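Local coordinates for protein carboxyvinyl-carboxyphosphonate phosphorylmutase (PDB 4IQD) that is a TIM-barrel protein of the phosphoenolpyruvate phosphomutase family that holds pyruvic acid in several pockets, at residues P91-G99 and M113-E124; L55-K64 and V72-A81. All blocks are in the same frame, centred on the assembly; numbering follows the deposited sequence.

Interaction 1 (P91-G99 and M113-E124); sequences PVLVDIDTG and MVEAKVAAVQIE
Val94 and Val121 pair between two parallel strands, 92-95 and 120-124, whose axes approach to 4.4 Å with N-to-C directions 24° apart. After weak bonds from Ala119 N and Ala120 N to Val92 O, three good backbone bonds define the ladder: Val94 N to Ala120 O at 2.9 Å, Gln122 N to Val94 O at 2.8 Å and Ile96 N to Gln122 O at 2.9 Å. Glu124 N then reaches Asp97 O, inside the type II' turn that runs from Ile96 to Gly99.

On one face Val94 meets the end of helix 103-115 and the loop after it: its CG1 lies 4.1 Å from Met113 SE, its CG2 3.7 Å from Val118 CG1. Ile96 slides past the selenomethionine in the opposite sense, CG2 to CE.

On the other face, with CG anti to the backbone N (chi1 176°), the Asp95 carboxylate lies stacked against the Gln122 amide, their planes 28° apart. Asp95 OD1 takes Asp97 N at 3.0 Å from above the carboxylate plane, an Asx turn; Gln122 OE1 is hydrogen-bonded to Tyr54 OH. Asp95 also touches a bound pyruvic acid.

This is a beta-alpha-beta crossover through helix 103-115, with helix 74-88 against Val94 and strands 53-55 and 161-166 flanking the pair.

Interaction 2 (L55-K64 and V72-A81); sequences LSGAAYTASK and VTSTEVAERA. With PYR (pyruvic acid), chain F; PYR (pyruvic acid), chain C.
Tyr60 and Arg80 carry this contact, with ring and guanidinium planes 79° apart. Tyr60 CE1 sits over the centre of one guanidinium face, 3.7 Å above its plane, while Arg80 CB comes within 3.5 Å of the same CE1. The chi1 of Tyr60, 177°, puts CG anti to the backbone N and carries the ring across to helix 74-81. Its hydroxyl OH stops 3.3 Å from Glu76 CB, and CE2 on the far side of the ring meets Val72 CG1 and Val77 CG2.

Bends at chi2 and chi3 lay Arg80 along the CE1 and CD1 side of the ring and turn its guanidinium edge to the chain F pyruvic acid. The model sets Arg80 NE implausibly close to O3 of that ligand, so the exact geometry of this hydrogen bond is doubtful; the NH2 bonds are weak. Arg80 NH1 is hydrogen-bonded to His37 O, which helps fix the rotation of the guanidinium.

At one end Leu55 CD2 packs on Ala81 CB at 3.9 Å; at the other Thr61 CG2 meets Val72 CG1 at 3.7 Å. Two N-caps start the helices: Ser56 OG accepts from Ala59 N and donates a hydrogen bond to O of the chain C pyruvic acid, while Thr73 and Glu76 form a capping box.

The short helix axes lie 11.5 Å apart at 97°. Helix 103-115 and strand 92-95 border helix 74-88, helix 245-264 touches Ser63, and Arg80 of the second subunit packs on Arg80.

How the interactions relate
From the N terminus, interaction 2 comes first: the chain leaves strand 53-55, forms helix 57-63 and, after seven intervening residues without helix or strand, returns in helix 74-88. That helix leads into strand 92-95, where interaction 1 opens; helix 103-115 fills most of the next connection before strand 120-124 closes it. The two closures are therefore in series, neither nested nor crossed. Their centres are 11 Å apart, and they touch directly: probable backbone hydrogen bonds join Leu93 O to Leu55 N and Asp95 N to Leu55 O, both at 3.0 Å. Together they tie three successive parallel strands to helices 57-63, 74-88 and 103-115.

Interaction 1 (P91-G99 and M113-E124)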
# COMPACT_ATOMS: atom_id res chain seq x y z
N PRO A 91 -18.62 -4.61 0.51
CA PRO A 91 -19.02 -3.33 1.09
C PRO A 91 -17.87 -2.76 1.91
O PRO A 91 -17.29 -3.47 2.73
CB PRO A 91 -20.17 -3.71 2.03
CG PRO A 91 -20.66 -5.02 1.52
CD PRO A 91 -19.46 -5.72 0.99
N VAL A 92 -17.54 -1.50 1.67
CA VAL A 92 -16.44 -0.87 2.38
C VAL A 92 -16.92 0.38 3.11
O VAL A 92 -17.50 1.28 2.50
CB VAL A 92 -15.29 -0.51 1.43
CG1 VAL A 92 -14.23 0.31 2.16
CG2 VAL A 92 -14.69 -1.77 0.84
N LEU A 93 -16.67 0.42 4.41
CA LEU A 93 -16.92 1.60 5.23
C LEU A 93 -15.67 2.46 5.27
O LEU A 93 -14.60 2.01 5.67
CB LEU A 93 -17.32 1.18 6.65
CG LEU A 93 -17.33 2.24 7.75
CD1 LEU A 93 -18.38 3.31 7.50
CD2 LEU A 93 -17.56 1.56 9.09
N VAL A 94 -15.81 3.70 4.84
CA VAL A 94 -14.68 4.60 4.74
C VAL A 94 -14.75 5.71 5.78
O VAL A 94 -15.72 6.45 5.86
CB VAL A 94 -14.60 5.23 3.35
CG1 VAL A 94 -13.50 6.28 3.30
CG2 VAL A 94 -14.37 4.15 2.31
N ASP A 95 -13.69 5.81 6.58
CA ASP A 95 -13.53 6.91 7.51
C ASP A 95 -13.26 8.19 6.73
O ASP A 95 -12.17 8.36 6.17
CB ASP A 95 -12.37 6.61 8.46
CG ASP A 95 -12.07 7.77 9.41
OD1 ASP A 95 -12.94 8.65 9.58
OD2 ASP A 95 -10.97 7.78 9.99
N ILE A 96 -14.24 9.08 6.69
CA ILE A 96 -14.06 10.35 5.99
C ILE A 96 -13.80 11.52 6.93
O ILE A 96 -14.01 12.68 6.56
CB ILE A 96 -15.25 10.67 5.06
CG1 ILE A 96 -16.52 10.90 5.87
CG2 ILE A 96 -15.45 9.54 4.06
CD1 ILE A 96 -17.61 11.60 5.10
N ASP A 97 -13.31 11.23 8.13
CA ASP A 97 -13.06 12.25 9.14
C ASP A 97 -14.28 13.14 9.37
O ASP A 97 -15.32 12.67 9.83
CB ASP A 97 -11.84 13.11 8.77
CG ASP A 97 -10.55 12.31 8.74
OD1 ASP A 97 -10.47 11.29 9.44
OD2 ASP A 97 -9.62 12.72 8.00
N THR A 98 -14.16 14.42 9.03
CA THR A 98 -15.26 15.36 9.20
C THR A 98 -15.86 15.82 7.87
O THR A 98 -16.67 16.74 7.83
CB THR A 98 -14.82 16.59 10.01
OG1 THR A 98 -13.94 17.39 9.21
CG2 THR A 98 -14.10 16.16 11.28
N GLY A 99 -15.46 15.17 6.78
CA GLY A 99 -15.99 15.49 5.47
C GLY A 99 -15.07 16.38 4.66
O GLY A 99 -15.43 16.84 3.58
N MSE A 113 -17.42 9.21 -3.00
CA MSE A 113 -17.49 7.89 -2.39
C MSE A 113 -18.51 7.01 -3.10
O MSE A 113 -18.30 5.81 -3.27
CB MSE A 113 -17.80 8.00 -0.90
CG MSE A 113 -16.74 8.75 -0.10
SE MSE A 113 -14.95 7.96 -0.20
CE MSE A 113 -13.90 9.50 0.37
N VAL A 114 -19.63 7.60 -3.52
CA VAL A 114 -20.64 6.87 -4.27
C VAL A 114 -20.06 6.46 -5.62
O VAL A 114 -20.29 5.35 -6.10
CB VAL A 114 -21.91 7.70 -4.47
CG1 VAL A 114 -22.80 7.08 -5.53
CG2 VAL A 114 -22.66 7.84 -3.15
N GLU A 115 -19.30 7.37 -6.22
CA GLU A 115 -18.60 7.07 -7.46
C GLU A 115 -17.64 5.91 -7.30
O GLU A 115 -17.50 5.07 -8.18
CB GLU A 115 -17.86 8.31 -7.97
CG GLU A 115 -18.78 9.40 -8.48
CD GLU A 115 -18.02 10.52 -9.15
OE1 GLU A 115 -16.83 10.70 -8.83
OE2 GLU A 115 -18.61 11.22 -10.00
N ALA A 116 -16.98 5.85 -6.14
CA ALA A 116 -16.04 4.76 -5.86
C ALA A 116 -16.77 3.48 -5.46
O ALA A 116 -16.14 2.47 -5.17
CB ALA A 116 -15.06 5.18 -4.77
N LYS A 117 -18.10 3.55 -5.45
CA LYS A 117 -18.96 2.44 -5.03
C LYS A 117 -18.76 2.10 -3.56
O LYS A 117 -18.91 0.94 -3.16
CB LYS A 117 -18.77 1.21 -5.92
CG LYS A 117 -18.99 1.48 -7.40
CD LYS A 117 -18.15 0.55 -8.27
CE LYS A 117 -18.72 -0.86 -8.29
NZ LYS A 117 -19.93 -0.94 -9.16
N VAL A 118 -18.41 3.10 -2.77
CA VAL A 118 -18.31 2.93 -1.33
C VAL A 118 -19.69 2.64 -0.77
O VAL A 118 -20.67 3.28 -1.16
CB VAL A 118 -17.71 4.18 -0.66
CG1 VAL A 118 -17.75 4.05 0.84
CG2 VAL A 118 -16.29 4.41 -1.13
N ALA A 119 -19.78 1.67 0.13
CA ALA A 119 -21.05 1.27 0.72
C ALA A 119 -21.48 2.17 1.89
O ALA A 119 -22.67 2.41 2.07
CB ALA A 119 -21.00 -0.18 1.16
N ALA A 120 -20.51 2.65 2.66
CA ALA A 120 -20.79 3.45 3.85
C ALA A 120 -19.65 4.39 4.20
O ALA A 120 -18.50 4.15 3.83
CB ALA A 120 -21.09 2.54 5.03
N VAL A 121 -19.96 5.47 4.91
CA VAL A 121 -18.95 6.42 5.35
C VAL A 121 -19.09 6.75 6.83
O VAL A 121 -20.19 6.78 7.37
CB VAL A 121 -19.00 7.74 4.55
CG1 VAL A 121 -18.50 7.52 3.13
CG2 VAL A 121 -20.41 8.32 4.55
N GLN A 122 -17.95 7.00 7.47
CA GLN A 122 -17.92 7.38 8.88
C GLN A 122 -17.49 8.82 9.03
O GLN A 122 -16.38 9.19 8.64
CB GLN A 122 -16.95 6.49 9.65
CG GLN A 122 -16.63 7.01 11.03
CD GLN A 122 -15.35 6.43 11.59
OE1 GLN A 122 -15.15 5.21 11.59
NE2 GLN A 122 -14.46 7.29 12.07
N ILE A 123 -18.37 9.63 9.60
CA ILE A 123 -18.10 11.04 9.80
C ILE A 123 -18.15 11.35 11.30
O ILE A 123 -18.94 10.75 12.03
CB ILE A 123 -19.09 11.92 9.01
CG1 ILE A 123 -18.69 13.39 9.05
CG2 ILE A 123 -20.51 11.74 9.53
CD1 ILE A 123 -19.67 14.29 8.33
N GLU A 124 -17.30 12.26 11.75
CA GLU A 124 -17.15 12.51 13.18
C GLU A 124 -17.41 13.96 13.58
O GLU A 124 -17.35 14.87 12.75
CB GLU A 124 -15.76 12.09 13.65
CG GLU A 124 -14.63 12.93 13.07
CD GLU A 124 -13.27 12.28 13.27
OE1 GLU A 124 -12.27 13.01 13.40
OE2 GLU A 124 -13.20 11.03 13.28
O HOH W 1 -18.19 -0.70 -1.08
O HOH W 2 -14.74 9.77 11.21
O HOH W 3 -11.74 9.48 12.06

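Interaction 2 (L55-K64 and V72-A81)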
# COMPACT_ATOMS: atom_id res chain seq x y z
N LEU A 55 -11.74 1.24 5.67
CA LEU A 55 -10.62 2.09 5.31
C LEU A 55 -10.46 3.18 6.35
O LEU A 55 -11.26 4.11 6.42
CB LEU A 55 -10.82 2.70 3.93
CG LEU A 55 -9.64 3.51 3.41
CD1 LEU A 55 -8.40 2.64 3.30
CD2 LEU A 55 -9.97 4.15 2.07
N SER A 56 -9.43 3.05 7.19
CA SER A 56 -9.19 4.02 8.26
C SER A 56 -8.21 5.09 7.82
O SER A 56 -7.24 4.81 7.12
CB SER A 56 -8.65 3.31 9.50
OG SER A 56 -7.31 3.69 9.76
N GLY A 57 -8.46 6.33 8.24
CA GLY A 57 -7.57 7.43 7.92
C GLY A 57 -6.19 7.16 8.48
O GLY A 57 -5.18 7.46 7.84
N ALA A 58 -6.17 6.57 9.67
CA ALA A 58 -4.92 6.25 10.35
C ALA A 58 -4.04 5.35 9.50
O ALA A 58 -2.90 5.69 9.20
CB ALA A 58 -5.22 5.59 11.69
N ALA A 59 -4.59 4.20 9.11
CA ALA A 59 -3.84 3.23 8.33
C ALA A 59 -3.48 3.78 6.95
O ALA A 59 -2.38 3.55 6.45
CB ALA A 59 -4.61 1.94 8.20
N TYR A 60 -4.42 4.50 6.35
CA TYR A 60 -4.19 5.06 5.02
C TYR A 60 -3.00 6.00 5.04
O TYR A 60 -2.04 5.80 4.30
CB TYR A 60 -5.42 5.81 4.51
CG TYR A 60 -5.17 6.46 3.17
CD1 TYR A 60 -4.83 5.68 2.07
CD2 TYR A 60 -5.25 7.83 3.00
CE1 TYR A 60 -4.59 6.25 0.84
CE2 TYR A 60 -5.02 8.42 1.77
CZ TYR A 60 -4.69 7.62 0.69
OH TYR A 60 -4.45 8.18 -0.55
N THR A 61 -3.08 7.01 5.89
CA THR A 61 -2.03 8.00 5.98
C THR A 61 -0.70 7.35 6.31
O THR A 61 0.31 7.61 5.66
CB THR A 61 -2.36 9.07 7.03
OG1 THR A 61 -2.68 8.42 8.27
CG2 THR A 61 -3.55 9.89 6.58
N ALA A 62 -0.71 6.47 7.31
CA ALA A 62 0.49 5.76 7.71
C ALA A 62 1.11 5.00 6.54
O ALA A 62 2.33 4.95 6.42
CB ALA A 62 0.20 4.83 8.87
N SER A 63 0.27 4.43 5.69
CA SER A 63 0.74 3.76 4.47
C SER A 63 1.53 4.72 3.60
O SER A 63 2.60 4.39 3.11
CB SER A 63 -0.43 3.20 3.66
OG SER A 63 -1.20 2.28 4.41
N LYS A 64 0.98 5.92 3.42
CA LYS A 64 1.64 6.94 2.62
C LYS A 64 2.80 7.60 3.37
O LYS A 64 3.45 8.50 2.84
CB LYS A 64 0.63 8.01 2.20
CG LYS A 64 -0.53 7.48 1.39
CD LYS A 64 -1.34 8.61 0.80
CE LYS A 64 -0.59 9.29 -0.33
NZ LYS A 64 -0.56 8.43 -1.55
N VAL A 72 -4.46 14.69 4.15
CA VAL A 72 -4.82 14.01 2.92
C VAL A 72 -6.11 14.61 2.40
O VAL A 72 -6.85 15.24 3.15
CB VAL A 72 -4.99 12.50 3.12
CG1 VAL A 72 -3.66 11.85 3.46
CG2 VAL A 72 -6.02 12.22 4.20
N THR A 73 -6.36 14.42 1.11
CA THR A 73 -7.54 15.00 0.47
C THR A 73 -8.60 13.94 0.23
O THR A 73 -8.32 12.75 0.23
CB THR A 73 -7.18 15.65 -0.86
OG1 THR A 73 -6.85 14.63 -1.81
CG2 THR A 73 -6.00 16.59 -0.70
N SER A 74 -9.83 14.39 0.02
CA SER A 74 -10.95 13.49 -0.23
C SER A 74 -10.70 12.68 -1.48
O SER A 74 -11.11 11.52 -1.57
CB SER A 74 -12.25 14.28 -0.37
OG SER A 74 -12.31 14.93 -1.63
N THR A 75 -10.03 13.29 -2.45
CA THR A 75 -9.72 12.64 -3.72
C THR A 75 -8.82 11.42 -3.52
O THR A 75 -9.03 10.37 -4.13
CB THR A 75 -9.03 13.62 -4.70
OG1 THR A 75 -9.87 14.75 -4.92
CG2 THR A 75 -8.74 12.93 -6.03
N GLU A 76 -7.82 11.58 -2.66
CA GLU A 76 -6.88 10.50 -2.35
C GLU A 76 -7.58 9.34 -1.66
O GLU A 76 -7.38 8.18 -2.02
CB GLU A 76 -5.76 11.02 -1.45
CG GLU A 76 -4.81 11.98 -2.13
CD GLU A 76 -3.87 12.66 -1.15
OE1 GLU A 76 -4.35 13.11 -0.09
OE2 GLU A 76 -2.66 12.75 -1.44
N VAL A 77 -8.39 9.66 -0.66
CA VAL A 77 -9.10 8.65 0.11
C VAL A 77 -10.10 7.90 -0.77
O VAL A 77 -10.25 6.68 -0.65
CB VAL A 77 -9.83 9.27 1.31
CG1 VAL A 77 -10.53 8.20 2.13
CG2 VAL A 77 -8.86 10.05 2.17
N ALA A 78 -10.75 8.62 -1.67
CA ALA A 78 -11.74 8.03 -2.56
C ALA A 78 -11.09 7.10 -3.59
O ALA A 78 -11.72 6.16 -4.07
CB ALA A 78 -12.54 9.12 -3.25
N GLU A 79 -9.83 7.36 -3.93
CA GLU A 79 -9.11 6.51 -4.88
C GLU A 79 -8.63 5.21 -4.25
O GLU A 79 -8.71 4.16 -4.86
CB GLU A 79 -7.93 7.26 -5.50
CG GLU A 79 -8.23 7.87 -6.85
CD GLU A 79 -7.01 7.94 -7.74
OE1 GLU A 79 -7.16 7.80 -8.98
OE2 GLU A 79 -5.89 8.11 -7.21
N ARG A 80 -8.11 5.29 -3.03
CA ARG A 80 -7.70 4.08 -2.33
C ARG A 80 -8.92 3.22 -2.04
O ARG A 80 -8.85 2.00 -2.07
CB ARG A 80 -6.95 4.42 -1.04
CG ARG A 80 -6.42 3.22 -0.26
CD ARG A 80 -5.47 2.36 -1.09
NE ARG A 80 -4.29 3.09 -1.56
CZ ARG A 80 -3.17 3.25 -0.86
NH1 ARG A 80 -3.07 2.74 0.36
NH2 ARG A 80 -2.15 3.92 -1.37
N ALA A 81 -10.05 3.87 -1.78
CA ALA A 81 -11.30 3.16 -1.54
C ALA A 81 -11.75 2.46 -2.82
O ALA A 81 -12.32 1.37 -2.77
CB ALA A 81 -12.38 4.12 -1.05
C PYR F . -2.81 5.27 -5.15
O PYR F . -2.73 6.29 -5.97
OXT PYR F . -1.72 4.75 -4.64
CA PYR F . -4.05 4.74 -4.81
O3 PYR F . -4.22 4.15 -3.66
CB PYR F . -5.19 4.85 -5.78
C PYR C . -9.04 4.88 13.17
O PYR C . -8.21 4.12 12.50
OXT PYR C . -10.05 5.43 12.54
CA PYR C . -8.82 5.10 14.53
O3 PYR C . -9.58 5.93 15.20
CB PYR C . -7.72 4.37 15.24
O HOH W 4 0.23 5.77 -1.18